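PDB 3HUF: DNA repair and telomere maintenance protein nbs1 from Schizosaccharomyces pombe, which serves as the phosphoprotein-binding adaptor of the MRN complex, engaging phosphorylated Ctp1 in DNA double-strand break repair, recombination, telomere maintenance and meiosis. Local coordinates for residues D9-K14 against S34-I39; V25-S30 against I43-A48; Y167-K172 against S217-C222; D146-F151 against K171-I176; F229-L234 against L249-F254. All coordinates share one frame; numbering follows the deposited sequence.

Along the N-terminal FHA-BRCT1-BRCT2 region the order is contacts 1 and 2, then contact 4, contact 3 and contact 5. Contacts 1 and 2 interlock in the FHA domain: their segments alternate along the chain, their centres are about 10 Å apart, and strands 35-37 and 21-26 lie side by side in one mixed sheet. Contact 4, in BRCT 1, is centred about 33 Å from contact 1. Contact 3 begins on the segment where contact 4 ends, sharing Lys171 and Lys172, and lies about 11 Å from it, centre to centre, joining the end of helix 163-170 to the short helix 219-222. Contact 5, in the parallel sheet of BRCT 2, is centred about 62 Å from contact 2, so peptide-binding loops and second BRCT repeat occupy distant parts of an elongated module.

Contact 1. Residues D9-K14 against S34-I39; sequences DILKGK and SHIQVI
Two overlapping turns, type I from Asp9 to Lys12 and type I' from Leu11 to Lys14, carry Ile10 O to the chain just beyond strand 35-37, where it takes a weak hydrogen bond from Ile39 N at 3.4 Å. Val38 CA adds a CA-H...O contact to the same oxygen. Ile10 and Val38 then run side by side in the same direction, and Ile10 CD1 rests 3.7 Å from Val38 CG1. Next to them Leu11 sends one methyl, CD2, to within 3.8 Å of Ile36 CG2, with Gln37 O close by.

The polar part belongs to Lys12. Its chain bends only at its last torsion (chi4 126°) and crosses Gln37 at about a right angle to bring Lys12 NZ 2.8 Å from Gln37 OE1. The ammonium stands 19° out of the amide carbonyl plane. A water 2.7 Å from Gln37 O also meets NZ, weakly. Asp31 forms a salt bridge with this ammonium, while Gln37 NE2 bonds to Arg27 O, which fixes which way round the amide lies. The loop is thus held by an apolar row of Ile10, Leu11, Ile36 and Val38 beside an ammonium whose charge is probably offset by Asp31, with the Gln37 amide oxygen as a neutral second acceptor.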
# COMPACT_ATOMS: atom_id res chain seq x y z
N ASP A 9 -13.19 28.11 1.87
CA ASP A 9 -12.01 28.36 1.06
C ASP A 9 -10.79 28.56 1.96
O ASP A 9 -9.83 29.23 1.57
CB ASP A 9 -12.27 29.59 0.19
CG ASP A 9 -11.76 29.43 -1.23
OD1 ASP A 9 -11.36 30.46 -1.82
OD2 ASP A 9 -11.76 28.28 -1.76
N ILE A 10 -10.83 27.98 3.15
CA ILE A 10 -9.82 28.28 4.16
C ILE A 10 -8.43 27.70 3.80
O ILE A 10 -7.41 28.23 4.22
CB ILE A 10 -10.30 27.92 5.60
CG1 ILE A 10 -10.49 26.42 5.77
CG2 ILE A 10 -11.62 28.65 5.93
CD1 ILE A 10 -10.28 25.92 7.20
N LEU A 11 -8.42 26.66 2.97
CA LEU A 11 -7.17 26.14 2.38
C LEU A 11 -7.09 26.44 0.89
O LEU A 11 -6.46 25.71 0.12
CB LEU A 11 -7.03 24.63 2.64
CG LEU A 11 -6.57 24.21 4.03
CD1 LEU A 11 -6.76 22.69 4.25
CD2 LEU A 11 -5.12 24.61 4.24
N LYS A 12 -7.74 27.54 0.49
CA LYS A 12 -7.82 27.98 -0.91
C LYS A 12 -8.44 26.96 -1.86
O LYS A 12 -8.17 26.99 -3.06
CB LYS A 12 -6.46 28.44 -1.43
CG LYS A 12 -5.89 29.63 -0.67
CD LYS A 12 -4.37 29.68 -0.78
CE LYS A 12 -3.81 30.86 -0.01
NZ LYS A 12 -2.78 30.36 0.95
N GLY A 13 -9.26 26.05 -1.34
CA GLY A 13 -9.89 25.02 -2.18
C GLY A 13 -8.96 23.89 -2.60
O GLY A 13 -9.29 23.09 -3.49
N LYS A 14 -7.78 23.85 -1.98
CA LYS A 14 -6.77 22.85 -2.29
C LYS A 14 -6.63 21.82 -1.16
O LYS A 14 -6.94 22.12 -0.01
CB LYS A 14 -5.44 23.55 -2.55
CG LYS A 14 -5.52 24.38 -3.81
CD LYS A 14 -4.24 25.09 -4.14
CE LYS A 14 -4.17 25.34 -5.66
NZ LYS A 14 -5.51 25.54 -6.33
N SER A 34 7.12 23.57 5.04
CA SER A 34 6.97 23.44 6.50
C SER A 34 5.95 24.38 7.14
O SER A 34 5.90 24.51 8.36
CB SER A 34 8.33 23.50 7.22
OG SER A 34 8.83 24.82 7.25
N HIS A 35 5.12 25.01 6.31
CA HIS A 35 4.09 25.94 6.78
C HIS A 35 2.80 25.76 5.99
O HIS A 35 2.81 25.46 4.78
CB HIS A 35 4.53 27.39 6.64
CG HIS A 35 5.76 27.75 7.41
ND1 HIS A 35 7.03 27.52 6.93
CD2 HIS A 35 5.92 28.36 8.61
CE1 HIS A 35 7.92 27.94 7.81
NE2 HIS A 35 7.27 28.45 8.84
N ILE A 36 1.68 25.98 6.67
CA ILE A 36 0.36 25.86 6.06
C ILE A 36 -0.45 27.08 6.44
O ILE A 36 -0.75 27.31 7.63
CB ILE A 36 -0.38 24.55 6.54
CG1 ILE A 36 0.48 23.29 6.30
CG2 ILE A 36 -1.73 24.38 5.87
CD1 ILE A 36 -0.00 22.06 7.04
N GLN A 37 -0.80 27.88 5.44
CA GLN A 37 -1.65 29.04 5.63
C GLN A 37 -3.13 28.68 5.63
O GLN A 37 -3.64 28.02 4.71
CB GLN A 37 -1.41 30.10 4.54
CG GLN A 37 -2.19 31.38 4.80
CD GLN A 37 -1.86 32.51 3.83
OE1 GLN A 37 -1.74 32.31 2.62
NE2 GLN A 37 -1.70 33.70 4.37
N VAL A 38 -3.82 29.13 6.68
CA VAL A 38 -5.24 28.90 6.84
C VAL A 38 -5.85 30.23 7.22
O VAL A 38 -5.59 30.74 8.31
CB VAL A 38 -5.53 27.87 7.96
CG1 VAL A 38 -6.99 27.43 7.88
CG2 VAL A 38 -4.64 26.65 7.83
N ILE A 39 -6.66 30.78 6.32
CA ILE A 39 -7.16 32.14 6.51
C ILE A 39 -8.59 32.18 7.06
O ILE A 39 -9.52 31.72 6.41
CB ILE A 39 -7.08 32.96 5.22
CG1 ILE A 39 -5.69 32.77 4.57
CG2 ILE A 39 -7.39 34.44 5.50
CD1 ILE A 39 -5.52 33.42 3.23
O HOH W 1 -3.10 27.21 2.23

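Contact 2. Residues V25-S30 against I43-A48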
# COMPACT_ATOMS: atom_id res chain seq x y z
N VAL A 25 1.03 26.07 11.31
CA VAL A 25 -0.26 26.29 10.68
C VAL A 25 -0.82 27.60 11.26
O VAL A 25 -0.83 27.80 12.48
CB VAL A 25 -1.19 25.09 11.01
CG1 VAL A 25 -2.52 25.20 10.32
CG2 VAL A 25 -0.48 23.73 10.69
N GLY A 26 -1.24 28.51 10.39
CA GLY A 26 -1.64 29.83 10.85
C GLY A 26 -2.10 30.77 9.76
O GLY A 26 -1.88 30.52 8.56
N ARG A 27 -2.75 31.85 10.19
CA ARG A 27 -3.31 32.87 9.30
C ARG A 27 -2.24 33.66 8.52
O ARG A 27 -2.45 34.03 7.37
CB ARG A 27 -4.18 33.83 10.13
CG ARG A 27 -5.03 34.82 9.35
CD ARG A 27 -5.82 35.70 10.33
NE ARG A 27 -4.94 36.54 11.15
CZ ARG A 27 -5.09 36.75 12.45
NH1 ARG A 27 -6.08 36.19 13.11
NH2 ARG A 27 -4.23 37.53 13.10
N ASN A 28 -1.09 33.90 9.16
CA ASN A 28 -0.05 34.74 8.57
C ASN A 28 1.24 33.98 8.35
O ASN A 28 2.27 34.26 8.98
CB ASN A 28 0.19 35.96 9.44
CG ASN A 28 0.16 37.24 8.65
OD1 ASN A 28 0.98 37.47 7.75
ND2 ASN A 28 -0.82 38.10 8.96
N VAL A 29 1.18 33.03 7.43
CA VAL A 29 2.23 32.05 7.24
C VAL A 29 2.12 31.67 5.76
O VAL A 29 1.02 31.62 5.22
CB VAL A 29 2.00 30.88 8.27
CG1 VAL A 29 1.91 29.49 7.63
CG2 VAL A 29 3.03 30.93 9.42
N SER A 30 3.24 31.48 5.06
CA SER A 30 3.10 31.14 3.64
C SER A 30 3.33 29.67 3.36
O SER A 30 4.24 29.05 3.91
CB SER A 30 3.95 32.06 2.72
OG SER A 30 5.33 32.01 3.03
N ILE A 43 -8.44 32.59 13.62
CA ILE A 43 -7.20 31.81 13.59
C ILE A 43 -6.04 32.75 13.87
O ILE A 43 -5.93 33.79 13.24
CB ILE A 43 -7.02 31.15 12.21
CG1 ILE A 43 -8.23 30.26 11.93
CG2 ILE A 43 -5.70 30.32 12.14
CD1 ILE A 43 -8.18 29.53 10.60
N SER A 44 -5.19 32.40 14.83
CA SER A 44 -4.00 33.20 15.15
C SER A 44 -3.01 33.16 14.00
O SER A 44 -3.02 32.21 13.20
CB SER A 44 -3.31 32.67 16.39
OG SER A 44 -4.23 32.62 17.46
N LYS A 45 -2.16 34.19 13.94
CA LYS A 45 -1.12 34.30 12.92
C LYS A 45 -0.27 33.03 12.78
O LYS A 45 -0.08 32.52 11.69
CB LYS A 45 -0.21 35.49 13.22
CG LYS A 45 -0.89 36.82 13.05
CD LYS A 45 0.12 37.94 13.12
CE LYS A 45 -0.42 39.05 13.98
NZ LYS A 45 -0.54 38.57 15.38
N ARG A 46 0.26 32.56 13.91
CA ARG A 46 0.85 31.23 14.01
C ARG A 46 -0.03 30.49 15.02
O ARG A 46 -0.04 30.85 16.20
CB ARG A 46 2.29 31.31 14.54
CG ARG A 46 3.29 32.00 13.62
CD ARG A 46 4.69 32.11 14.27
NE ARG A 46 5.31 30.82 14.59
CZ ARG A 46 5.40 30.30 15.82
NH1 ARG A 46 4.93 30.96 16.88
NH2 ARG A 46 5.99 29.12 16.00
N HIS A 47 -0.78 29.48 14.57
CA HIS A 47 -1.87 28.93 15.40
C HIS A 47 -1.59 27.56 16.00
O HIS A 47 -1.77 27.35 17.21
CB HIS A 47 -3.20 28.93 14.64
CG HIS A 47 -4.39 28.67 15.51
ND1 HIS A 47 -5.26 29.67 15.90
CD2 HIS A 47 -4.84 27.54 16.09
CE1 HIS A 47 -6.19 29.16 16.68
NE2 HIS A 47 -5.96 27.87 16.81
N ALA A 48 -1.19 26.62 15.16
CA ALA A 48 -0.96 25.24 15.56
C ALA A 48 0.34 24.69 14.97
O ALA A 48 0.80 25.15 13.92
CB ALA A 48 -2.14 24.35 15.13
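Val25 N gives to Ala48 O at 2.8 Å, the first of five backbone bonds, and Val25 O accepts twice, from His47 N at 2.7 Å and from Ala48 N at 3.0 Å; two residues facing one make a classic beta bulge. Past it, Arg27 N bonds almost straight (178°) to Ser44 O, and Asn28 N uses a lone pair of Lys45 O in the carbonyl plane. Between these bonds Gly26 CA comes within 3.2 Å of Lys45 O, and a side chain there would run into that carbonyl.

Within the 43-48 loop, Ser44 N bonds in the ring plane to His47 ND1 at 2.9 Å, while His47 NE2 reaches Gly78 O.

Among the side chains, Arg27 bends at chi3 (65°) to set one face of its guanidinium against Lys45 N, with Arg27 NH2 3.4 Å from Lys45 CG. NH1 bonds to a modified side chain of the bound peptide, which Ser44 OG and Lys45 N also hold, as expected of an FHA phosphopeptide site. A leucine in place of Arg27 would probably cost that modified group its bond from NH1 and leave the flank of Lys45 without the flat group beside it.

Strand 21-26 lies between strands 35-37 and 48-52, while Val25, Ile43 and His47 pack on Leu102 of strand 97-102 in the other sheet.

Contact 3. Residues Y167-K172 against S217-C222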
# COMPACT_ATOMS: atom_id res chain seq x y z
N TYR A 167 2.03 -13.74 -6.49
CA TYR A 167 1.10 -13.58 -5.40
C TYR A 167 0.50 -12.18 -5.35
O TYR A 167 -0.71 -12.05 -5.23
CB TYR A 167 1.77 -13.93 -4.07
CG TYR A 167 0.78 -14.01 -2.92
CD1 TYR A 167 -0.41 -14.74 -3.04
CD2 TYR A 167 1.04 -13.36 -1.72
CE1 TYR A 167 -1.31 -14.82 -1.99
CE2 TYR A 167 0.15 -13.44 -0.66
CZ TYR A 167 -1.02 -14.17 -0.80
OH TYR A 167 -1.90 -14.21 0.26
N ALA A 168 1.35 -11.15 -5.47
CA ALA A 168 0.89 -9.77 -5.51
C ALA A 168 -0.09 -9.54 -6.66
O ALA A 168 -1.14 -8.92 -6.48
CB ALA A 168 2.04 -8.82 -5.62
N PHE A 169 0.26 -10.04 -7.84
CA PHE A 169 -0.62 -9.95 -9.00
C PHE A 169 -2.01 -10.52 -8.73
O PHE A 169 -3.03 -9.91 -9.05
CB PHE A 169 0.02 -10.70 -10.17
CG PHE A 169 -0.68 -10.50 -11.47
CD1 PHE A 169 -0.56 -9.30 -12.15
CD2 PHE A 169 -1.47 -11.51 -12.01
CE1 PHE A 169 -1.20 -9.11 -13.36
CE2 PHE A 169 -2.10 -11.33 -13.22
CZ PHE A 169 -1.98 -10.13 -13.89
N LEU A 170 -2.03 -11.72 -8.13
CA LEU A 170 -3.27 -12.44 -7.89
C LEU A 170 -4.16 -11.81 -6.82
O LEU A 170 -5.38 -11.80 -6.98
CB LEU A 170 -2.98 -13.90 -7.55
CG LEU A 170 -2.63 -14.75 -8.77
CD1 LEU A 170 -2.01 -16.04 -8.32
CD2 LEU A 170 -3.88 -15.01 -9.58
N LYS A 171 -3.57 -11.27 -5.75
CA LYS A 171 -4.38 -10.60 -4.73
C LYS A 171 -4.70 -9.13 -5.08
O LYS A 171 -5.14 -8.35 -4.23
CB LYS A 171 -3.84 -10.80 -3.29
CG LYS A 171 -2.34 -10.69 -3.09
CD LYS A 171 -1.97 -10.65 -1.60
CE LYS A 171 -0.59 -10.01 -1.37
NZ LYS A 171 -0.44 -9.50 0.05
N LYS A 172 -4.48 -8.78 -6.34
CA LYS A 172 -4.85 -7.48 -6.92
C LYS A 172 -4.07 -6.28 -6.38
O LYS A 172 -4.55 -5.14 -6.39
CB LYS A 172 -6.37 -7.26 -6.90
CG LYS A 172 -7.11 -8.23 -7.83
CD LYS A 172 -8.55 -8.44 -7.40
CE LYS A 172 -9.29 -9.26 -8.45
NZ LYS A 172 -10.77 -9.27 -8.19
N SER A 217 -3.26 -11.04 -19.11
CA SER A 217 -3.90 -9.72 -19.23
C SER A 217 -4.32 -9.09 -17.89
O SER A 217 -4.16 -7.88 -17.68
CB SER A 217 -5.11 -9.81 -20.18
OG SER A 217 -4.69 -9.93 -21.53
N SER A 218 -4.84 -9.92 -16.99
CA SER A 218 -5.46 -9.42 -15.77
C SER A 218 -5.37 -10.46 -14.65
O SER A 218 -5.21 -11.65 -14.93
CB SER A 218 -6.94 -9.10 -16.04
OG SER A 218 -7.68 -10.30 -16.21
N PRO A 219 -5.48 -10.02 -13.39
CA PRO A 219 -5.69 -10.97 -12.30
C PRO A 219 -6.94 -11.85 -12.52
O PRO A 219 -6.91 -13.04 -12.21
CB PRO A 219 -5.89 -10.06 -11.08
CG PRO A 219 -5.13 -8.84 -11.42
CD PRO A 219 -5.35 -8.64 -12.89
N GLU A 220 -7.99 -11.25 -13.08
CA GLU A 220 -9.29 -11.89 -13.26
C GLU A 220 -9.27 -13.18 -14.08
O GLU A 220 -10.02 -14.12 -13.79
CB GLU A 220 -10.29 -10.90 -13.84
N ASP A 221 -8.43 -13.25 -15.11
CA ASP A 221 -8.36 -14.48 -15.91
C ASP A 221 -7.54 -15.59 -15.23
O ASP A 221 -7.73 -16.78 -15.51
CB ASP A 221 -7.96 -14.23 -17.38
CG ASP A 221 -6.89 -13.17 -17.55
OD1 ASP A 221 -5.82 -13.29 -16.91
OD2 ASP A 221 -7.11 -12.22 -18.34
N CYS A 222 -6.64 -15.20 -14.33
CA CYS A 222 -5.83 -16.14 -13.55
C CYS A 222 -6.61 -16.77 -12.41
O CYS A 222 -6.45 -17.95 -12.11
CB CYS A 222 -4.60 -15.43 -12.99
SG CYS A 222 -3.09 -15.78 -13.87
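Ser218, whose carbonyl carbon abuts the Phe169 ring, has its hydroxyl held twice by Asp221: Ser218 OG accepts from Asp221 N at 3.2 Å and gives a weak bond to Asp221 OD2. This makes Ser218 the N-cap of the short helical turn at 219-222, and the next residue, Pro219, packs against the end of helix 163-170.

The proline fills the junction. Its CG stands 4.3 Å from the centroid of the Phe169 ring, only 12° off the normal, a CH-pi contact over the middle of the face. Its CD touches Phe169 CZ at 3.8 Å, while CG also sits 3.3 Å from Phe169 O. The ring reaches across because CG of Phe169 extends opposite the backbone N (chi1 -171°). An alanine at this position is likely to open a gap beneath Pro219 and leave the proline ring without its aromatic floor. On one flank Leu170 CD2 meets Cys222 CB at 3.5 Å; on another, Lys172 CG lies obliquely 3.9 Å from Pro219 CB.

Helix 163-170 ends here in a Schellman motif, with Lys172 as its C-prime residue. Phe169 and Leu170 also pack on Trp298 of helix 294-302, and Leu170 on helix 238-246, an arrangement consistent with the three-helix interface of tandem BRCT repeats.

Contact 4. Residues D146-F151 against K171-I176; sequences DATTHF and KKTVII
Thr173, with OG1 beside its backbone N (chi1 -54°), has CG2 opposite that N and directed into the other chain, 3.3 Å from Thr149 O and 3.9 Å from Thr148 CG2, where the two threonines cross at about a right angle. Phe151 CB lies beside the same methyl. Val174 CG1, trans to its backbone N (chi1 -180°), comes alongside the imidazole of His150, which runs in the same direction and places His150 CD2 3.6 Å from Val174 CB. Ile176 CG2 adds to this ring from near its plane, at the edge.

Parallel pairing sets the register, His150 with Val174 and Phe151 with Ile175. Phe151 N bonds to Val174 O at 2.9 Å, and Ile176 N to Phe151 O at 2.8 Å; the bond from Val174 N to Thr149 O is longer. The two strands are the ends of a beta-alpha-beta crossover through helix 163-170, within the four-stranded parallel sheet of the first BRCT repeat, where strand 174-176 is an outer strand. Phe151 and Thr173 face Ala168 of the connecting helix, whereas His150 and Val174 face helix 198-209.

Thr149 OG1 and His150 ND1 are hydrogen-bonded at 2.8 Å, and Cys117 N also bonds to this hydroxyl. Toward the loop, water takes over. Lys171 NZ donates to a water 2.9 Å away that also binds Thr148 OG1, and weakly to two more, one giving to Thr148 O and the other to Asp146 OD1. Asp144 forms the direct salt bridge to this lysine.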
# COMPACT_ATOMS: atom_id res chain seq x y z
N ASP A 146 -1.25 -7.93 4.96
CA ASP A 146 -2.59 -7.66 4.43
C ASP A 146 -2.87 -6.16 4.19
O ASP A 146 -3.89 -5.82 3.59
CB ASP A 146 -3.65 -8.28 5.34
CG ASP A 146 -3.56 -9.80 5.34
OD1 ASP A 146 -3.39 -10.39 4.24
OD2 ASP A 146 -3.64 -10.41 6.43
N ALA A 147 -1.94 -5.30 4.61
CA ALA A 147 -2.05 -3.87 4.42
C ALA A 147 -1.26 -3.33 3.21
O ALA A 147 -1.35 -2.14 2.87
CB ALA A 147 -1.63 -3.12 5.70
N THR A 148 -0.46 -4.19 2.58
CA THR A 148 0.29 -3.86 1.36
C THR A 148 -0.66 -3.36 0.29
O THR A 148 -1.68 -4.01 0.01
CB THR A 148 1.00 -5.10 0.79
OG1 THR A 148 1.99 -5.53 1.71
CG2 THR A 148 1.69 -4.78 -0.54
N THR A 149 -0.35 -2.19 -0.27
CA THR A 149 -1.06 -1.68 -1.44
C THR A 149 -0.23 -1.80 -2.73
O THR A 149 -0.80 -1.90 -3.81
CB THR A 149 -1.47 -0.19 -1.25
OG1 THR A 149 -0.30 0.58 -0.96
CG2 THR A 149 -2.47 -0.03 -0.10
N HIS A 150 1.10 -1.78 -2.61
CA HIS A 150 1.97 -1.81 -3.80
C HIS A 150 3.10 -2.76 -3.57
O HIS A 150 3.56 -2.92 -2.43
CB HIS A 150 2.54 -0.43 -4.10
CG HIS A 150 1.51 0.59 -4.47
ND1 HIS A 150 0.68 1.18 -3.54
CD2 HIS A 150 1.18 1.13 -5.67
CE1 HIS A 150 -0.13 2.03 -4.14
NE2 HIS A 150 0.17 2.03 -5.43
N PHE A 151 3.56 -3.38 -4.66
CA PHE A 151 4.61 -4.38 -4.59
C PHE A 151 5.67 -4.05 -5.60
O PHE A 151 5.36 -3.92 -6.78
CB PHE A 151 4.04 -5.78 -4.89
CG PHE A 151 5.07 -6.88 -4.86
CD1 PHE A 151 5.34 -7.54 -3.68
CD2 PHE A 151 5.78 -7.24 -6.01
CE1 PHE A 151 6.30 -8.55 -3.63
CE2 PHE A 151 6.74 -8.25 -5.98
CZ PHE A 151 6.99 -8.91 -4.79
N LYS A 171 -3.57 -11.27 -5.75
CA LYS A 171 -4.38 -10.60 -4.73
C LYS A 171 -4.70 -9.13 -5.08
O LYS A 171 -5.14 -8.35 -4.23
CB LYS A 171 -3.84 -10.80 -3.29
CG LYS A 171 -2.34 -10.69 -3.09
CD LYS A 171 -1.97 -10.65 -1.60
CE LYS A 171 -0.59 -10.01 -1.37
NZ LYS A 171 -0.44 -9.50 0.05
N LYS A 172 -4.48 -8.78 -6.34
CA LYS A 172 -4.85 -7.48 -6.92
C LYS A 172 -4.07 -6.28 -6.38
O LYS A 172 -4.55 -5.14 -6.39
CB LYS A 172 -6.37 -7.26 -6.90
CG LYS A 172 -7.11 -8.23 -7.83
CD LYS A 172 -8.55 -8.44 -7.40
CE LYS A 172 -9.29 -9.26 -8.45
NZ LYS A 172 -10.77 -9.27 -8.19
N THR A 173 -2.86 -6.56 -5.91
CA THR A 173 -1.94 -5.52 -5.49
C THR A 173 -1.42 -4.83 -6.75
O THR A 173 -1.36 -5.44 -7.82
CB THR A 173 -0.79 -6.15 -4.70
OG1 THR A 173 -1.35 -6.91 -3.63
CG2 THR A 173 0.13 -5.10 -4.12
N VAL A 174 -1.10 -3.54 -6.64
CA VAL A 174 -0.51 -2.77 -7.72
C VAL A 174 0.99 -3.08 -7.80
O VAL A 174 1.72 -2.92 -6.84
CB VAL A 174 -0.75 -1.24 -7.51
CG1 VAL A 174 -0.14 -0.43 -8.65
CG2 VAL A 174 -2.24 -0.95 -7.39
N ILE A 175 1.45 -3.55 -8.96
CA ILE A 175 2.85 -3.93 -9.09
C ILE A 175 3.63 -2.77 -9.68
O ILE A 175 3.28 -2.21 -10.70
CB ILE A 175 3.01 -5.23 -9.91
CG1 ILE A 175 2.36 -6.41 -9.15
CG2 ILE A 175 4.50 -5.50 -10.22
CD1 ILE A 175 2.27 -7.65 -9.99
N ILE A 176 4.69 -2.36 -9.00
CA ILE A 176 5.46 -1.24 -9.49
C ILE A 176 6.90 -1.68 -9.67
O ILE A 176 7.25 -2.83 -9.36
CB ILE A 176 5.37 -0.04 -8.52
CG1 ILE A 176 5.74 -0.47 -7.10
CG2 ILE A 176 3.97 0.58 -8.58
CD1 ILE A 176 5.71 0.65 -6.08
O HOH W 2 -1.91 -11.74 2.03
O HOH W 3 1.94 -8.39 1.23
O HOH W 4 -2.42 -6.89 0.68

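Contact 5. Residues F229-L234 against L249-F254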
# COMPACT_ATOMS: atom_id res chain seq x y z
N PHE A 229 -9.63 -28.87 -9.71
CA PHE A 229 -8.40 -29.55 -9.31
C PHE A 229 -8.19 -29.52 -7.80
O PHE A 229 -8.90 -28.76 -7.06
CB PHE A 229 -7.18 -28.94 -9.99
CG PHE A 229 -7.08 -29.24 -11.46
CD1 PHE A 229 -7.61 -28.37 -12.39
CD2 PHE A 229 -6.42 -30.39 -11.90
CE1 PHE A 229 -7.51 -28.64 -13.74
CE2 PHE A 229 -6.32 -30.67 -13.25
CZ PHE A 229 -6.87 -29.79 -14.17
N SER A 230 -7.23 -30.36 -7.35
CA SER A 230 -6.84 -30.39 -5.94
C SER A 230 -5.33 -30.62 -5.83
O SER A 230 -4.69 -31.16 -6.74
CB SER A 230 -7.60 -31.49 -5.20
OG SER A 230 -7.28 -32.77 -5.69
N CYS A 231 -4.76 -30.21 -4.70
CA CYS A 231 -3.33 -30.37 -4.48
C CYS A 231 -2.98 -30.63 -3.02
O CYS A 231 -3.86 -30.71 -2.17
CB CYS A 231 -2.56 -29.15 -5.03
SG CYS A 231 -2.70 -27.63 -4.05
N ALA A 232 -1.68 -30.77 -2.75
CA ALA A 232 -1.16 -30.92 -1.39
C ALA A 232 0.22 -30.28 -1.24
O ALA A 232 1.04 -30.36 -2.15
CB ALA A 232 -1.08 -32.40 -1.03
N MET A 233 0.48 -29.62 -0.10
CA MET A 233 1.87 -29.27 0.26
C MET A 233 2.25 -29.33 1.74
O MET A 233 1.39 -29.37 2.62
CB MET A 233 2.38 -27.95 -0.40
CG MET A 233 1.64 -26.69 -0.13
SD MET A 233 2.77 -25.28 0.14
CE MET A 233 3.17 -24.76 -1.51
N LEU A 234 3.57 -29.34 1.97
CA LEU A 234 4.19 -29.50 3.28
C LEU A 234 4.26 -28.19 4.05
O LEU A 234 4.90 -27.23 3.60
CB LEU A 234 5.61 -30.09 3.11
CG LEU A 234 6.54 -30.58 4.25
CD1 LEU A 234 6.94 -29.47 5.27
CD2 LEU A 234 5.97 -31.79 4.97
N LEU A 249 -7.82 -24.00 -6.43
CA LEU A 249 -7.42 -25.35 -6.03
C LEU A 249 -8.01 -25.76 -4.67
O LEU A 249 -8.36 -24.91 -3.84
CB LEU A 249 -5.89 -25.46 -5.96
CG LEU A 249 -5.08 -25.50 -7.26
CD1 LEU A 249 -3.64 -25.17 -6.96
CD2 LEU A 249 -5.19 -26.87 -7.94
N ARG A 250 -8.10 -27.07 -4.47
CA ARG A 250 -8.44 -27.66 -3.18
C ARG A 250 -7.13 -28.12 -2.55
O ARG A 250 -6.38 -28.87 -3.16
CB ARG A 250 -9.41 -28.82 -3.41
CG ARG A 250 -9.67 -29.75 -2.24
CD ARG A 250 -10.91 -30.58 -2.56
NE ARG A 250 -10.94 -31.90 -1.93
CZ ARG A 250 -11.93 -32.77 -2.08
NH1 ARG A 250 -12.97 -32.45 -2.85
NH2 ARG A 250 -11.90 -33.96 -1.49
N ILE A 251 -6.84 -27.66 -1.34
CA ILE A 251 -5.53 -27.91 -0.74
C ILE A 251 -5.61 -28.82 0.48
O ILE A 251 -6.51 -28.66 1.32
CB ILE A 251 -4.82 -26.60 -0.36
CG1 ILE A 251 -4.96 -25.57 -1.47
CG2 ILE A 251 -3.34 -26.83 -0.05
CD1 ILE A 251 -5.18 -24.17 -0.97
N SER A 252 -4.68 -29.76 0.57
CA SER A 252 -4.55 -30.59 1.76
C SER A 252 -3.14 -30.44 2.31
O SER A 252 -2.16 -30.81 1.65
CB SER A 252 -4.84 -32.06 1.44
OG SER A 252 -6.11 -32.18 0.81
N THR A 253 -3.04 -29.91 3.52
CA THR A 253 -1.75 -29.65 4.17
C THR A 253 -1.34 -30.86 4.99
O THR A 253 -2.10 -31.34 5.83
CB THR A 253 -1.82 -28.39 5.06
OG1 THR A 253 -2.21 -27.27 4.26
CG2 THR A 253 -0.48 -28.09 5.73
N PHE A 254 -0.14 -31.37 4.73
CA PHE A 254 0.43 -32.46 5.52
C PHE A 254 1.63 -32.01 6.34
O PHE A 254 2.22 -30.95 6.09
CB PHE A 254 0.74 -33.71 4.67
CG PHE A 254 1.61 -33.45 3.47
CD1 PHE A 254 3.00 -33.48 3.58
CD2 PHE A 254 1.05 -33.19 2.22
CE1 PHE A 254 3.81 -33.23 2.47
CE2 PHE A 254 1.85 -32.94 1.11
CZ PHE A 254 3.24 -32.96 1.23
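Cys231, Leu249 and Ile251 form the close-packed side of this parallel strand pair. Cys231 SG, turned between its backbone N and carbonyl carbon (chi1 73°), lies 3.9 Å from Leu249 CD1 with Ile251 CG1 also against it. Leu249 sends its other methyl, CD2, to 3.5 Å from Phe229 CB. Leu244 of helix 238-246, the helix that links the two strands in a beta-alpha-beta crossover, covers Cys231, Leu249 and Ile251. Along the backbone, the short bond from Cys231 N to Arg250 O, 2.6 Å and nearly straight at 165°, lies between longer ones at both ends. Arg250 N reaches Phe229 O at 3.2 Å; at the other end Met233 N meets Ser252 O only weakly, at 3.4 Å and a bent 132°, and Phe254 N comes to Met233 O from above the carbonyl plane.

Solvent reaches Arg250 and Leu234 on the other face, though Ser230 and Ala232 there are buried, and Thr253 on the Cys231 face. The aliphatic part of Arg250 lies near Ser230 CB. Phe254 folds back over the neighbouring strand rather than outward: one face lies 3.7 Å from Leu234 N and also covers Met233 C. Ala232 CB meets the ring edge in plane, 3.7 Å from Phe254 CE2. Leu234 crosses Phe254 at about a right angle, with Leu234 CD2 3.6 Å from Phe254 CE1.

No side-chain hydrogen bond crosses the pair; main-chain bonds set the register of this outer strand, with carbon and sulfur packed on one face and an aromatic ring laid over the Phe254 end.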